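Local coordinates for collectin placenta 1 (Mus musculus, PDB 2OX9), which binds cell-surface glycans such as Lewis(x) through calcium, as the carbohydrate-recognition domain of a scavenger receptor C-type lectin, at residues Tyr85-Ala90 and Gly113-Phe118; Glu70-Trp75 and Gly103-Gly108; Cys16-Leu21 and Phe126-Glu131; Glu24-Ala29 and Ser61-Leu66. All blocks are in the same frame, centred on the assembly; numbering follows the deposited sequence.

Contact 1: residues Tyr85-Ala90 and Gly113-Phe118; sequences YKNWKA and GQWNDF. With CA (calcium ion), chain J; FUC (alpha-L-fucopyranose), chain E; GAL (beta-D-galactopyranose), chain B.
The carbonyl O of N87 takes the backbone N-H of W115 at 2.8 Å and also has Q114 CA 3.5 Å away, while it lies over one face of the W115 indole. With the return bond from K89 N to W115 O (3.0 Å), this makes a single bridge between W88 and W115. It ties the long loop of the C-type lectin fold to strand 115-118, start of the family's WND motif (W115-N116-D117). W115 carries most of the packing. N87 CB sits over its five-membered ring, 3.7 Å from the centroid, and the edge of its six-membered ring meets the face of W88, with planes at 77°; its NE1 is satisfied by Q49. On the neighbouring residues, N116 OD1 and D117 OD1 and O bind a calcium ion together with O3 and O4 of galactose, Q92, D94 and E104 completing the site. D117 OD2 accepts the backbone N-H of N95, which steadies the carboxylate. N116 ND2 adds a bond to galactose O3 (3.1 Å), and lies over the centre of the F118 ring. The K89 chain, fully extended with CG opposite the backbone N (chi1 172°), runs past the Q114 amide before NZ reaches fucose O4 at 2.9 Å, while galactose is held by the calcium ion and N116. Beyond the bridge a water donates to Q114 OE1 (2.6 Å) and accepts from A90 N (2.9 Å).

Contact 2: residues Glu70-Trp75 and Gly103-Gly108; sequences EQESEW and GEDCAG. With CA (calcium ion), chain I; CA (calcium ion), chain K; CA (calcium ion), chain J; GAL (beta-D-galactopyranose), chain B.
A type II turn from Q71 to E74, closed by E74 N to Q71 O at 2.8 Å, sets E72 opposite D105, with their CA atoms 7.3 Å apart and no hydrogen bond between the segments. Metal does the joining instead. E72 is bent at its second torsion (chi2 57°), which brings both carboxylate oxygens onto one calcium ion; OE1 then bridges to a second ion at 2.3 Å. D105 answers in mirrored fashion: OD1 is shared by the two ions, and OD2 binds the second alone, also at 2.3 Å. E72 OE1 and D105 OD1 thus stand 3.1 Å apart, which the shared cations probably offset. The backbone O of E104 binds the first ion at 2.3 Å, whereas its side chain turns away: OE1 binds a third calcium at 2.4 Å, OE2 lies close to galactose O3, and W96 is a further polar partner. Nearby, the W75 ring presents its edge to A107 N, and CZ3 packs on A107 CB at 3.8 Å. D68, N95 and P102, with water molecules, complete the two sites, and D105 with C106 forms a classic beta bulge facing F118, where the calcium-bearing loop enters the sheet of a C-type lectin domain.

Contact 3: residues Cys16-Leu21 and Phe126-Glu131; sequences CYYFSL and FICEKE. With CA (calcium ion), chain L.
The F126 ring has S20 CB over the centre of one face, 3.5 Å from the centroid, while C128 SG lies in its plane at the edge. The same sulfur, together with F126 CE1, sits at the edge of the Y18 ring; Y18 and C128 lie on one face of the sheet, with the F126 ring against them. On the other face I127 CG2 lies over one face of the F19 ring and also approaches the edge of the Y17 ring; H55 stacks with F19. Y17 runs alongside E129, the two pointing the same way with ring and carboxylate planes 26° apart. The strands that carry these groups, 16-19 and 126-131, are antiparallel, with C16-K130 and Y18-C128 as hydrogen-bonded pairs and Y17-E129 and F19-I127 as non-hydrogen-bonded ones. C16 N to K130 O is the shortest of the main-chain bonds at 2.8 Å. At the end of the ladder the serine hydroxyl replaces a carbonyl: S20 OG, turned between its backbone N and carbonyl carbon (chi1 89°), accepts F126 N at 2.8 Å and also bonds to E22. The strands join the two ends of the C-type lectin fold; C16 is also disulfide-bonded to C5, and C128 to C33. E129, fully extended, grips a calcium ion with OE1 (2.7 Å) and OE2 (2.5 Å), beside F42, N44 and E48. Y17 OH bonds to E48, and K15 to E129 OE2; with the metal and the lysine so near, the E129 carboxylate is probably ionised.

Contact 4: residues Glu24-Ala29 and Ser61-Leu66; sequences EIFEDA and SHWIGL
E24 offers its carbonyl O to W63 NE1 across the contact, 2.8 Å away at an N-H...O angle of 152°. The acceptor lies in the indole plane, so the bond also fixes how the ring is turned. I25 follows at the N-cap position of helix 26-35, where its O receives A29 N at 3.0 Å. F26 then makes the broadest apolar contact: its CA stands over the five-membered ring of W63, 4.0 Å from the centroid. Its phenyl, with CG opposite the backbone N (chi1 -171°), turns an edge to the face of the six-membered ring, the planes at 86° and CD1 3.9 Å from CE3. The same phenyl reaches past the tryptophan, CE1 lying 3.5 Å from the carbonyl O of I64 near the plane of the ring. One helical turn on, A29 CB touches W63 CD1 at 3.8 Å. The indole is held between the helix start and the sheet, with F118 and F126 also touching it. After I64 the chain turns at G65, centre of an inverse gamma turn in which L66 N bonds to I64 O. W63-I64-G65-L66 is the WIGL motif of the C-type lectin fold, and its tryptophan packs against the start of helix 26-35.

Overall arrangement
From the N terminus, strand 15-19 opens contact 3, which closes at strand 125-131 and so encircles the other three, joining the two ends of the domain. Within it, contact 4 closes first, setting the start of helix 26-35 on strand 62-64. Contacts 2 and 1 follow and cross: 70-75 opens, then 85-90, before 103-108 and 113-118 answer in the same order. Their second segments are neighbours in the sheet, F118 N reaching C106 O, and they share a calcium ion and galactose. Contact 2 also joins contact 4 through A107 and L66, while F126 packs contact 3 on W63. Contacts 1 and 3 sit far apart, across the middle of the domain from each other.

Contact 1: residues Tyr85-Ala90 and Gly113-Phe118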
# COMPACT_ATOMS: atom_id res chain seq x y z
N TYR A 85 -2.16 -12.64 -4.47
CA TYR A 85 -3.28 -12.47 -3.54
C TYR A 85 -3.81 -11.06 -3.83
O TYR A 85 -3.02 -10.16 -4.05
CB TYR A 85 -2.80 -12.52 -2.09
CG TYR A 85 -3.81 -11.98 -1.10
CD1 TYR A 85 -4.87 -12.77 -0.66
CD2 TYR A 85 -3.76 -10.64 -0.68
CE1 TYR A 85 -5.85 -12.25 0.19
CE2 TYR A 85 -4.74 -10.11 0.17
CZ TYR A 85 -5.78 -10.93 0.59
OH TYR A 85 -6.76 -10.42 1.40
N LYS A 86 -5.13 -10.88 -3.82
CA LYS A 86 -5.72 -9.57 -4.08
C LYS A 86 -6.89 -9.33 -3.14
O LYS A 86 -7.53 -10.27 -2.69
CB LYS A 86 -6.26 -9.48 -5.52
CG LYS A 86 -5.39 -10.13 -6.57
CD LYS A 86 -6.08 -10.15 -7.92
CE LYS A 86 -5.29 -11.00 -8.92
NZ LYS A 86 -5.83 -10.92 -10.31
N ASN A 87 -7.20 -8.06 -2.86
CA ASN A 87 -8.31 -7.75 -1.98
C ASN A 87 -9.01 -6.47 -2.42
O ASN A 87 -9.35 -5.64 -1.59
CB ASN A 87 -7.82 -7.62 -0.53
CG ASN A 87 -8.96 -7.59 0.49
OD1 ASN A 87 -9.99 -8.25 0.31
ND2 ASN A 87 -8.77 -6.85 1.57
N TRP A 88 -9.21 -6.31 -3.72
CA TRP A 88 -9.90 -5.12 -4.22
C TRP A 88 -11.33 -5.12 -3.74
O TRP A 88 -11.93 -6.18 -3.60
CB TRP A 88 -9.95 -5.08 -5.75
CG TRP A 88 -8.63 -5.06 -6.44
CD1 TRP A 88 -8.04 -6.09 -7.10
CD2 TRP A 88 -7.76 -3.94 -6.59
NE1 TRP A 88 -6.85 -5.68 -7.66
CE2 TRP A 88 -6.65 -4.36 -7.36
CE3 TRP A 88 -7.80 -2.61 -6.15
CZ2 TRP A 88 -5.59 -3.51 -7.69
CZ3 TRP A 88 -6.75 -1.75 -6.48
CH2 TRP A 88 -5.66 -2.21 -7.25
N LYS A 89 -11.88 -3.94 -3.50
CA LYS A 89 -13.27 -3.81 -3.13
C LYS A 89 -14.00 -4.10 -4.45
O LYS A 89 -13.44 -3.86 -5.52
CB LYS A 89 -13.57 -2.38 -2.67
CG LYS A 89 -15.05 -2.09 -2.42
CD LYS A 89 -15.26 -0.63 -2.05
CE LYS A 89 -16.73 -0.31 -1.87
NZ LYS A 89 -16.93 1.13 -1.56
N ALA A 90 -15.22 -4.61 -4.38
CA ALA A 90 -15.97 -4.92 -5.60
C ALA A 90 -16.15 -3.66 -6.44
O ALA A 90 -16.56 -2.62 -5.94
CB ALA A 90 -17.33 -5.51 -5.23
N GLY A 113 -10.21 -2.57 5.21
CA GLY A 113 -8.98 -3.10 4.64
C GLY A 113 -9.02 -3.39 3.14
O GLY A 113 -8.00 -3.77 2.57
N GLN A 114 -10.17 -3.23 2.49
CA GLN A 114 -10.24 -3.50 1.05
C GLN A 114 -9.34 -2.55 0.27
O GLN A 114 -8.99 -1.48 0.74
CB GLN A 114 -11.67 -3.40 0.54
CG GLN A 114 -12.69 -4.17 1.35
CD GLN A 114 -14.02 -4.26 0.65
OE1 GLN A 114 -14.28 -5.22 -0.08
NE2 GLN A 114 -14.87 -3.26 0.84
N TRP A 115 -8.99 -2.95 -0.95
CA TRP A 115 -8.12 -2.12 -1.78
C TRP A 115 -8.88 -1.27 -2.77
O TRP A 115 -9.95 -1.63 -3.26
CB TRP A 115 -7.11 -2.97 -2.54
CG TRP A 115 -6.30 -3.93 -1.70
CD1 TRP A 115 -6.31 -4.05 -0.34
CD2 TRP A 115 -5.37 -4.91 -2.18
NE1 TRP A 115 -5.44 -5.03 0.06
CE2 TRP A 115 -4.85 -5.58 -1.05
CE3 TRP A 115 -4.92 -5.28 -3.46
CZ2 TRP A 115 -3.91 -6.61 -1.16
CZ3 TRP A 115 -3.98 -6.30 -3.56
CH2 TRP A 115 -3.49 -6.96 -2.42
N ASN A 116 -8.31 -0.11 -3.06
CA ASN A 116 -8.87 0.81 -4.01
C ASN A 116 -7.74 1.49 -4.75
O ASN A 116 -6.66 1.68 -4.19
CB ASN A 116 -9.71 1.87 -3.31
CG ASN A 116 -10.08 3.00 -4.22
OD1 ASN A 116 -10.62 2.78 -5.31
ND2 ASN A 116 -9.80 4.23 -3.80
N ASP A 117 -7.97 1.85 -6.01
CA ASP A 117 -6.95 2.53 -6.78
C ASP A 117 -7.20 4.03 -6.67
O ASP A 117 -8.35 4.48 -6.78
CB ASP A 117 -6.97 2.06 -8.25
CG ASP A 117 -8.35 2.17 -8.90
OD1 ASP A 117 -9.37 2.11 -8.19
OD2 ASP A 117 -8.40 2.31 -10.14
N PHE A 118 -6.15 4.79 -6.39
CA PHE A 118 -6.25 6.25 -6.25
C PHE A 118 -5.33 6.91 -7.28
O PHE A 118 -4.44 6.27 -7.84
CB PHE A 118 -5.75 6.74 -4.89
CG PHE A 118 -6.44 6.14 -3.70
CD1 PHE A 118 -6.07 4.90 -3.22
CD2 PHE A 118 -7.41 6.87 -3.01
CE1 PHE A 118 -6.64 4.39 -2.05
CE2 PHE A 118 -7.98 6.37 -1.84
CZ PHE A 118 -7.60 5.12 -1.37
CA CA J . -10.59 3.69 -7.54
C1 FUC E . -17.12 4.68 -2.82
C2 FUC E . -18.10 3.94 -3.73
C3 FUC E . -17.46 3.69 -5.10
C4 FUC E . -16.13 2.96 -4.93
C5 FUC E . -15.21 3.77 -4.01
C6 FUC E . -13.90 3.05 -3.73
O2 FUC E . -19.28 4.71 -3.90
O3 FUC E . -18.34 2.91 -5.90
O4 FUC E . -16.35 1.67 -4.36
O5 FUC E . -15.86 3.99 -2.73
C1 GAL B . -13.74 7.08 -4.64
C2 GAL B . -12.39 6.39 -4.78
C3 GAL B . -11.88 6.49 -6.22
C4 GAL B . -12.94 6.01 -7.22
C5 GAL B . -14.28 6.71 -6.95
C6 GAL B . -15.39 6.17 -7.82
O2 GAL B . -11.46 7.00 -3.90
O3 GAL B . -10.71 5.70 -6.36
O4 GAL B . -13.09 4.61 -7.10
O5 GAL B . -14.68 6.52 -5.58
O6 GAL B . -16.53 7.03 -7.80
O HOH W 1 -16.16 -5.71 -1.87

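Contact 2: residues Glu70-Trp75 and Gly103-Gly108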
# COMPACT_ATOMS: atom_id res chain seq x y z
N GLU A 70 3.17 1.28 -15.02
CA GLU A 70 3.96 0.74 -16.12
C GLU A 70 3.05 0.39 -17.29
O GLU A 70 3.34 0.72 -18.44
CB GLU A 70 4.71 -0.52 -15.65
CG GLU A 70 6.16 -0.60 -16.13
CD GLU A 70 6.78 -1.97 -15.89
OE1 GLU A 70 6.77 -2.46 -14.73
OE2 GLU A 70 7.30 -2.56 -16.86
N GLN A 71 1.96 -0.30 -16.98
CA GLN A 71 0.98 -0.70 -17.99
C GLN A 71 -0.39 -0.79 -17.33
O GLN A 71 -0.62 -1.66 -16.49
CB GLN A 71 1.37 -2.05 -18.59
CG GLN A 71 0.60 -2.42 -19.86
CD GLN A 71 1.10 -3.71 -20.49
OE1 GLN A 71 2.29 -3.85 -20.80
NE2 GLN A 71 0.19 -4.65 -20.70
N GLU A 72 -1.28 0.11 -17.71
CA GLU A 72 -2.63 0.15 -17.15
C GLU A 72 -3.23 -1.25 -17.01
O GLU A 72 -3.16 -2.07 -17.93
CB GLU A 72 -3.52 1.03 -18.03
CG GLU A 72 -4.93 1.26 -17.51
CD GLU A 72 -4.94 1.88 -16.11
OE1 GLU A 72 -4.09 2.75 -15.84
OE2 GLU A 72 -5.82 1.51 -15.31
N SER A 73 -3.81 -1.51 -15.83
CA SER A 73 -4.45 -2.78 -15.49
C SER A 73 -3.52 -3.93 -15.16
O SER A 73 -3.96 -5.00 -14.77
CB SER A 73 -5.41 -3.21 -16.60
OG SER A 73 -6.57 -2.39 -16.60
N GLU A 74 -2.22 -3.69 -15.30
CA GLU A 74 -1.22 -4.71 -14.99
C GLU A 74 -0.61 -4.31 -13.65
O GLU A 74 0.38 -3.59 -13.60
CB GLU A 74 -0.14 -4.74 -16.08
CG GLU A 74 0.94 -5.79 -15.90
CD GLU A 74 1.87 -5.85 -17.11
OE1 GLU A 74 2.89 -6.57 -17.05
OE2 GLU A 74 1.58 -5.18 -18.12
N TRP A 75 -1.24 -4.76 -12.56
CA TRP A 75 -0.80 -4.43 -11.22
C TRP A 75 0.37 -5.27 -10.71
O TRP A 75 0.33 -6.49 -10.77
CB TRP A 75 -1.99 -4.53 -10.25
CG TRP A 75 -3.02 -3.47 -10.49
CD1 TRP A 75 -4.07 -3.54 -11.36
CD2 TRP A 75 -3.08 -2.18 -9.88
NE1 TRP A 75 -4.78 -2.36 -11.33
CE2 TRP A 75 -4.20 -1.51 -10.43
CE3 TRP A 75 -2.31 -1.51 -8.92
CZ2 TRP A 75 -4.56 -0.21 -10.06
CZ3 TRP A 75 -2.66 -0.23 -8.55
CH2 TRP A 75 -3.78 0.41 -9.12
N GLY A 103 -5.53 8.49 -14.91
CA GLY A 103 -6.45 7.71 -14.09
C GLY A 103 -5.93 7.47 -12.69
O GLY A 103 -5.38 8.37 -12.05
N GLU A 104 -6.13 6.25 -12.20
CA GLU A 104 -5.69 5.85 -10.86
C GLU A 104 -4.73 4.68 -11.02
O GLU A 104 -5.13 3.60 -11.44
CB GLU A 104 -6.90 5.45 -10.01
CG GLU A 104 -7.95 6.57 -9.90
CD GLU A 104 -9.08 6.24 -8.94
OE1 GLU A 104 -9.83 5.28 -9.19
OE2 GLU A 104 -9.21 6.95 -7.91
N ASP A 105 -3.47 4.90 -10.67
CA ASP A 105 -2.47 3.87 -10.84
C ASP A 105 -1.72 3.49 -9.56
O ASP A 105 -0.68 2.82 -9.62
CB ASP A 105 -1.46 4.31 -11.90
CG ASP A 105 -2.12 4.66 -13.23
OD1 ASP A 105 -3.33 4.40 -13.39
OD2 ASP A 105 -1.41 5.20 -14.11
N CYS A 106 -2.24 3.91 -8.42
CA CYS A 106 -1.62 3.64 -7.13
C CYS A 106 -2.65 3.00 -6.20
O CYS A 106 -3.78 3.45 -6.14
CB CYS A 106 -1.06 4.95 -6.56
SG CYS A 106 0.46 5.49 -7.42
N ALA A 107 -2.26 1.95 -5.49
CA ALA A 107 -3.19 1.25 -4.61
C ALA A 107 -3.06 1.61 -3.14
O ALA A 107 -1.97 1.94 -2.66
CB ALA A 107 -3.02 -0.26 -4.77
N GLY A 108 -4.19 1.51 -2.43
CA GLY A 108 -4.24 1.81 -1.01
C GLY A 108 -5.39 1.10 -0.31
O GLY A 108 -6.35 0.66 -0.95
CA CA I . -4.73 2.43 -13.38
CA CA K . -2.94 4.76 -15.79
CA CA J . -10.59 3.69 -7.54
C1 GAL B . -13.74 7.08 -4.64
C2 GAL B . -12.39 6.39 -4.78
C3 GAL B . -11.88 6.49 -6.22
C4 GAL B . -12.94 6.01 -7.22
C5 GAL B . -14.28 6.71 -6.95
C6 GAL B . -15.39 6.17 -7.82
O2 GAL B . -11.46 7.00 -3.90
O3 GAL B . -10.71 5.70 -6.36
O4 GAL B . -13.09 4.61 -7.10
O5 GAL B . -14.68 6.52 -5.58
O6 GAL B . -16.53 7.03 -7.80
O HOH W 2 -7.03 1.62 -12.38
O HOH W 3 -4.43 4.99 -17.80
O HOH W 4 -1.53 3.29 -16.38

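Contact 3: residues Cys16-Leu21 and Phe126-Glu131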
# COMPACT_ATOMS: atom_id res chain seq x y z
N CYS A 16 8.72 -6.44 10.00
CA CYS A 16 8.40 -5.27 10.81
C CYS A 16 7.65 -4.28 9.94
O CYS A 16 8.04 -4.03 8.79
CB CYS A 16 9.67 -4.61 11.34
SG CYS A 16 10.64 -5.68 12.43
N TYR A 17 6.59 -3.71 10.49
CA TYR A 17 5.77 -2.77 9.75
C TYR A 17 5.64 -1.45 10.47
O TYR A 17 5.62 -1.39 11.70
CB TYR A 17 4.37 -3.34 9.53
CG TYR A 17 4.34 -4.70 8.87
CD1 TYR A 17 4.73 -5.84 9.57
CD2 TYR A 17 3.93 -4.84 7.55
CE1 TYR A 17 4.70 -7.09 8.97
CE2 TYR A 17 3.90 -6.09 6.94
CZ TYR A 17 4.29 -7.21 7.66
OH TYR A 17 4.24 -8.45 7.07
N TYR A 18 5.54 -0.39 9.68
CA TYR A 18 5.37 0.96 10.20
C TYR A 18 4.08 1.53 9.63
O TYR A 18 3.94 1.72 8.42
CB TYR A 18 6.56 1.84 9.78
CG TYR A 18 6.41 3.28 10.20
CD1 TYR A 18 6.37 3.63 11.55
CD2 TYR A 18 6.27 4.30 9.25
CE1 TYR A 18 6.20 4.96 11.95
CE2 TYR A 18 6.10 5.63 9.64
CZ TYR A 18 6.06 5.95 10.99
OH TYR A 18 5.90 7.26 11.39
N PHE A 19 3.12 1.80 10.51
CA PHE A 19 1.84 2.37 10.10
C PHE A 19 1.97 3.87 10.35
O PHE A 19 1.84 4.35 11.47
CB PHE A 19 0.72 1.74 10.92
CG PHE A 19 0.59 0.26 10.71
CD1 PHE A 19 1.33 -0.63 11.49
CD2 PHE A 19 -0.23 -0.25 9.71
CE1 PHE A 19 1.25 -2.00 11.28
CE2 PHE A 19 -0.32 -1.62 9.49
CZ PHE A 19 0.43 -2.50 10.28
N SER A 20 2.26 4.59 9.27
CA SER A 20 2.51 6.02 9.30
C SER A 20 1.49 6.96 9.92
O SER A 20 0.28 6.71 9.92
CB SER A 20 2.79 6.53 7.89
OG SER A 20 1.59 6.89 7.24
N LEU A 21 2.02 8.05 10.47
CA LEU A 21 1.22 9.11 11.03
C LEU A 21 1.40 10.20 9.98
O LEU A 21 0.66 11.18 9.94
CB LEU A 21 1.77 9.57 12.37
CG LEU A 21 1.60 8.56 13.51
CD1 LEU A 21 2.05 9.21 14.82
CD2 LEU A 21 0.14 8.13 13.61
N PHE A 126 0.44 5.67 5.04
CA PHE A 126 1.05 4.56 4.33
C PHE A 126 1.62 3.51 5.27
O PHE A 126 1.61 3.67 6.49
CB PHE A 126 2.16 5.09 3.40
CG PHE A 126 3.21 5.91 4.09
CD1 PHE A 126 4.34 5.30 4.65
CD2 PHE A 126 3.09 7.30 4.18
CE1 PHE A 126 5.33 6.07 5.28
CE2 PHE A 126 4.07 8.07 4.81
CZ PHE A 126 5.19 7.45 5.35
N ILE A 127 2.10 2.42 4.69
CA ILE A 127 2.66 1.34 5.50
C ILE A 127 3.99 0.87 4.92
O ILE A 127 4.06 0.53 3.74
CB ILE A 127 1.71 0.11 5.51
CG1 ILE A 127 0.31 0.53 5.95
CG2 ILE A 127 2.27 -0.96 6.46
CD1 ILE A 127 -0.72 -0.56 5.76
N CYS A 128 5.03 0.85 5.75
CA CYS A 128 6.34 0.37 5.32
C CYS A 128 6.55 -1.03 5.85
O CYS A 128 6.02 -1.40 6.91
CB CYS A 128 7.47 1.25 5.86
SG CYS A 128 7.49 3.00 5.39
N GLU A 129 7.34 -1.82 5.13
CA GLU A 129 7.62 -3.18 5.53
C GLU A 129 9.10 -3.50 5.35
O GLU A 129 9.74 -3.07 4.39
CB GLU A 129 6.77 -4.16 4.71
CG GLU A 129 7.13 -5.62 4.93
CD GLU A 129 6.29 -6.59 4.11
OE1 GLU A 129 5.72 -6.19 3.07
OE2 GLU A 129 6.21 -7.76 4.50
N LYS A 130 9.65 -4.26 6.29
CA LYS A 130 11.05 -4.66 6.19
C LYS A 130 11.33 -5.87 7.06
O LYS A 130 10.49 -6.30 7.84
CB LYS A 130 11.98 -3.51 6.57
CG LYS A 130 11.99 -3.09 8.04
CD LYS A 130 13.02 -1.97 8.22
CE LYS A 130 13.16 -1.53 9.67
NZ LYS A 130 14.19 -0.45 9.82
N GLU A 131 12.54 -6.41 6.92
CA GLU A 131 12.95 -7.58 7.67
C GLU A 131 13.41 -7.25 9.07
O GLU A 131 14.07 -6.25 9.30
CB GLU A 131 14.07 -8.30 6.92
CG GLU A 131 13.63 -8.85 5.58
CD GLU A 131 14.76 -9.49 4.82
OE1 GLU A 131 15.48 -10.32 5.41
OE2 GLU A 131 14.92 -9.17 3.62
CA CA L . 4.68 -8.70 2.81
O HOH W 5 5.65 -10.56 3.58
O HOH W 6 6.46 -8.77 1.25

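Contact 4: residues Glu24-Ala29 and Ser61-Leu66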
# COMPACT_ATOMS: atom_id res chain seq x y z
N GLU A 24 1.26 11.50 2.81
CA GLU A 24 2.01 11.94 1.62
C GLU A 24 1.48 11.38 0.30
O GLU A 24 0.69 10.43 0.29
CB GLU A 24 3.47 11.52 1.76
CG GLU A 24 4.14 11.85 3.09
CD GLU A 24 4.51 13.31 3.21
OE1 GLU A 24 5.24 13.82 2.33
OE2 GLU A 24 4.10 13.96 4.20
N ILE A 25 1.91 11.95 -0.82
CA ILE A 25 1.49 11.44 -2.12
C ILE A 25 2.26 10.13 -2.27
O ILE A 25 3.22 9.89 -1.53
CB ILE A 25 1.87 12.39 -3.28
CG1 ILE A 25 3.38 12.60 -3.34
CG2 ILE A 25 1.15 13.71 -3.11
CD1 ILE A 25 3.81 13.50 -4.50
N PHE A 26 1.86 9.29 -3.23
CA PHE A 26 2.52 8.00 -3.41
C PHE A 26 4.03 8.01 -3.50
O PHE A 26 4.70 7.28 -2.76
CB PHE A 26 1.98 7.28 -4.65
CG PHE A 26 2.45 5.85 -4.76
CD1 PHE A 26 1.84 4.84 -4.01
CD2 PHE A 26 3.49 5.50 -5.62
CE1 PHE A 26 2.26 3.51 -4.11
CE2 PHE A 26 3.92 4.17 -5.72
CZ PHE A 26 3.30 3.17 -4.97
N GLU A 27 4.59 8.81 -4.41
CA GLU A 27 6.04 8.85 -4.59
C GLU A 27 6.79 9.31 -3.36
O GLU A 27 7.93 8.88 -3.12
CB GLU A 27 6.42 9.73 -5.79
CG GLU A 27 6.02 11.19 -5.69
CD GLU A 27 6.77 12.07 -6.68
OE1 GLU A 27 6.71 11.80 -7.90
OE2 GLU A 27 7.43 13.03 -6.24
N ASP A 28 6.17 10.18 -2.58
CA ASP A 28 6.81 10.66 -1.37
C ASP A 28 6.76 9.56 -0.30
O ASP A 28 7.68 9.43 0.51
CB ASP A 28 6.12 11.94 -0.87
CG ASP A 28 6.50 13.18 -1.69
OD1 ASP A 28 5.87 14.24 -1.50
OD2 ASP A 28 7.42 13.09 -2.53
N ALA A 29 5.69 8.77 -0.31
CA ALA A 29 5.54 7.68 0.64
C ALA A 29 6.60 6.61 0.33
O ALA A 29 7.24 6.06 1.23
CB ALA A 29 4.14 7.08 0.52
N SER A 61 -6.68 6.56 4.57
CA SER A 61 -6.38 5.45 3.67
C SER A 61 -4.87 5.21 3.76
O SER A 61 -4.12 6.12 4.09
CB SER A 61 -6.75 5.79 2.23
OG SER A 61 -8.09 6.22 2.14
N HIS A 62 -4.44 3.99 3.47
CA HIS A 62 -3.01 3.67 3.55
C HIS A 62 -2.43 3.14 2.25
O HIS A 62 -2.86 2.11 1.75
CB HIS A 62 -2.76 2.62 4.63
CG HIS A 62 -2.89 3.14 6.03
ND1 HIS A 62 -4.10 3.30 6.66
CD2 HIS A 62 -1.95 3.54 6.92
CE1 HIS A 62 -3.91 3.78 7.87
NE2 HIS A 62 -2.61 3.94 8.05
N TRP A 63 -1.44 3.85 1.73
CA TRP A 63 -0.77 3.42 0.50
C TRP A 63 -0.09 2.06 0.71
O TRP A 63 0.45 1.80 1.79
CB TRP A 63 0.34 4.41 0.13
CG TRP A 63 -0.07 5.74 -0.40
CD1 TRP A 63 0.39 6.96 0.02
CD2 TRP A 63 -0.90 6.00 -1.54
NE1 TRP A 63 -0.10 7.96 -0.79
CE2 TRP A 63 -0.90 7.40 -1.76
CE3 TRP A 63 -1.65 5.18 -2.41
CZ2 TRP A 63 -1.61 8.00 -2.81
CZ3 TRP A 63 -2.35 5.79 -3.45
CH2 TRP A 63 -2.33 7.18 -3.64
N ILE A 64 -0.14 1.19 -0.29
CA ILE A 64 0.57 -0.10 -0.23
C ILE A 64 1.45 -0.10 -1.50
O ILE A 64 1.20 0.68 -2.41
CB ILE A 64 -0.38 -1.33 -0.21
CG1 ILE A 64 -1.24 -1.39 -1.48
CG2 ILE A 64 -1.26 -1.29 1.05
CD1 ILE A 64 -2.04 -2.68 -1.59
N GLY A 65 2.47 -0.95 -1.54
CA GLY A 65 3.39 -0.94 -2.68
C GLY A 65 2.92 -1.59 -3.97
O GLY A 65 3.63 -2.43 -4.53
N LEU A 66 1.76 -1.16 -4.46
CA LEU A 66 1.16 -1.72 -5.67
C LEU A 66 0.73 -0.64 -6.66
O LEU A 66 0.02 0.30 -6.28
CB LEU A 66 -0.08 -2.53 -5.29
CG LEU A 66 -0.69 -3.39 -6.38
CD1 LEU A 66 0.24 -4.56 -6.62
CD2 LEU A 66 -2.07 -3.90 -5.97